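Local atomic coordinates of SEC-C motif domain protein (PDB entry 2I9W), a protein that binds zinc ions through cysteine clusters and carries a SEC-C motif beside an NTF2-like (cystatin-like) domain, its cellular role being unknown. Residues Thr22-Tyr26 with Gln27-Gln31. Sequence-based numbering, arbitrary orientation.
With ZN (zinc ion), chain B.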
loop_
_atom_site.group_PDB
_atom_site.type_symbol
_atom_site.label_atom_id
_atom_site.label_comp_id
_atom_site.label_asym_id
_atom_site.label_seq_id
_atom_site.Cartn_x
_atom_site.Cartn_y
_atom_site.Cartn_z
ATOM N N THR A 22 -13.577 -8.820 -17.531
ATOM C CA THR A 22 -14.074 -9.280 -16.246
ATOM C C THR A 22 -13.060 -9.023 -15.142
ATOM O O THR A 22 -11.873 -9.355 -15.281
ATOM C CB THR A 22 -14.385 -10.761 -16.291
ATOM O OG1 THR A 22 -15.165 -11.044 -17.458
ATOM C CG2 THR A 22 -15.147 -11.187 -15.032
ATOM N N PRO A 23 -13.502 -8.414 -14.038
ATOM C CA PRO A 23 -12.569 -8.205 -12.935
ATOM C C PRO A 23 -11.972 -9.506 -12.401
ATOM O O PRO A 23 -12.664 -10.512 -12.284
ATOM C CB PRO A 23 -13.430 -7.556 -11.846
ATOM C CG PRO A 23 -14.698 -7.155 -12.484
ATOM C CD PRO A 23 -14.858 -7.895 -13.754
ATOM N N LEU A 24 -10.693 -9.476 -12.044
ATOM C CA LEU A 24 -10.030 -10.695 -11.566
ATOM C C LEU A 24 -10.522 -11.116 -10.197
ATOM O O LEU A 24 -10.961 -10.279 -9.396
ATOM C CB LEU A 24 -8.511 -10.522 -11.537
ATOM C CG LEU A 24 -7.763 -9.992 -12.751
ATOM C CD1 LEU A 24 -6.231 -9.877 -12.477
ATOM C CD2 LEU A 24 -8.024 -10.900 -13.950
ATOM N N LEU A 25 -10.486 -12.426 -9.956
ATOM C CA LEU A 25 -10.751 -12.990 -8.630
ATOM C C LEU A 25 -9.591 -12.755 -7.683
ATOM O O LEU A 25 -8.422 -12.641 -8.087
ATOM C CB LEU A 25 -11.024 -14.483 -8.689
ATOM C CG LEU A 25 -12.234 -14.947 -9.535
ATOM C CD1 LEU A 25 -12.475 -16.468 -9.367
ATOM C CD2 LEU A 25 -13.486 -14.122 -9.198
ATOM N N TYR A 26 -9.918 -12.679 -6.395
ATOM C CA TYR A 26 -8.875 -12.537 -5.361
ATOM C C TYR A 26 -7.695 -13.548 -5.531
ATOM O O TYR A 26 -6.511 -13.140 -5.610
ATOM C CB TYR A 26 -9.536 -12.641 -3.991
ATOM C CG TYR A 26 -8.585 -12.534 -2.813
ATOM C CD1 TYR A 26 -7.663 -11.494 -2.698
ATOM C CD2 TYR A 26 -8.604 -13.485 -1.794
ATOM C CE1 TYR A 26 -6.816 -11.400 -1.578
ATOM C CE2 TYR A 26 -7.746 -13.400 -0.673
ATOM C CZ TYR A 26 -6.842 -12.371 -0.588
ATOM O OH TYR A 26 -5.998 -12.287 0.502
ATOM N N GLN A 27 -8.012 -14.839 -5.660
ATOM C CA GLN A 27 -6.975 -15.861 -5.850
ATOM C C GLN A 27 -6.037 -15.592 -7.027
ATOM O O GLN A 27 -4.897 -16.071 -7.050
ATOM C CB GLN A 27 -7.592 -17.254 -6.001
ATOM C CG GLN A 27 -8.472 -17.458 -7.216
ATOM C CD GLN A 27 -9.156 -18.849 -7.242
ATOM O OE1 GLN A 27 -9.078 -19.624 -6.296
ATOM N NE2 GLN A 27 -9.843 -19.125 -8.322
ATOM N N ASP A 28 -6.529 -14.839 -8.002
ATOM C CA ASP A 28 -5.818 -14.579 -9.238
ATOM C C ASP A 28 -5.191 -13.205 -9.258
ATOM O O ASP A 28 -4.637 -12.816 -10.276
ATOM C CB ASP A 28 -6.794 -14.688 -10.427
ATOM C CG ASP A 28 -7.289 -16.083 -10.633
ATOM O OD1 ASP A 28 -6.454 -16.996 -10.485
ATOM O OD2 ASP A 28 -8.490 -16.242 -10.908
ATOM N N CYS A 29 -5.327 -12.453 -8.164
ATOM C CA CYS A 29 -4.886 -11.053 -8.100
ATOM C C CYS A 29 -4.033 -10.807 -6.831
ATOM O O CYS A 29 -2.838 -11.105 -6.840
ATOM C CB CYS A 29 -6.098 -10.095 -8.206
ATOM S SG CYS A 29 -5.679 -8.332 -8.380
ATOM N N CYS A 30 -4.648 -10.338 -5.722
ATOM C CA CYS A 30 -3.887 -9.932 -4.547
ATOM C C CYS A 30 -3.509 -11.102 -3.617
ATOM O O CYS A 30 -2.548 -10.997 -2.840
ATOM C CB CYS A 30 -4.709 -8.884 -3.793
ATOM S SG CYS A 30 -4.737 -7.209 -4.578
ATOM N N GLN A 31 -4.276 -12.208 -3.657
ATOM C CA GLN A 31 -4.100 -13.256 -2.647
ATOM C C GLN A 31 -2.664 -13.812 -2.618
ATOM O O GLN A 31 -2.121 -14.006 -1.566
ATOM C CB GLN A 31 -5.115 -14.387 -2.829
ATOM C CG GLN A 31 -5.025 -15.385 -1.729
ATOM C CD GLN A 31 -6.073 -16.469 -1.857
ATOM O OE1 GLN A 31 -6.884 -16.476 -2.781
ATOM N NE2 GLN A 31 -6.060 -17.380 -0.920
HETATM ZN ZN ZN B . -6.298 -7.402 -6.336
HETATM O O HOH W 1 -9.740 -14.223 -12.039
#
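Tyr26 lays its ring over the side chain of Gln31, five residues on, and the turn between them delivers two cysteines to a zinc ion. Gln31 CB sits 3.4 Å from the ring centroid, almost on the normal, a CH-pi contact over one face. The extended chain of Gln31 then runs out under CE2, its amide plane within 4° of parallel to the ring. With Tyr26 CG anti to the backbone N (chi1 179°), the ring swings forward over the start of helix 31-39, where its OH bonds to His34; Gln31 OE1 is held by Ser5. Ring atom CE1 of Tyr26 also touches Cys30 CB at 4.0 Å.

Backbone bonds close the turn. Tyr26 O accepts Cys29 N at 2.9 Å and Gln31 N at 3.1 Å, from opposite faces of the carbonyl plane, both nearly straight. Leu25 O takes Asp28 N in a more bent bond (141°). A water donates to Asp28 OD2 and accepts from Leu25 N, tying the carboxylate to the incoming chain. Leu24 CB packs on Cys29 CB, the carbon that carries one zinc-bound sulfur.

Cys29 SG and Cys30 SG bind zinc at 2.3 and 2.4 Å, and Cys9 and Cys11 complete the four-cysteine site of the YchJ-type N-terminal zinc-binding domain. Putting an alanine at Tyr26 would probably uncover Gln31 CB and deprive His34 of its hydroxyl partner. One carbonyl gripping the amides of Cys29 and Gln31 thus brackets the adjacent cysteines, consistent with a turn whose backbone bonds help set both sulfurs toward one metal.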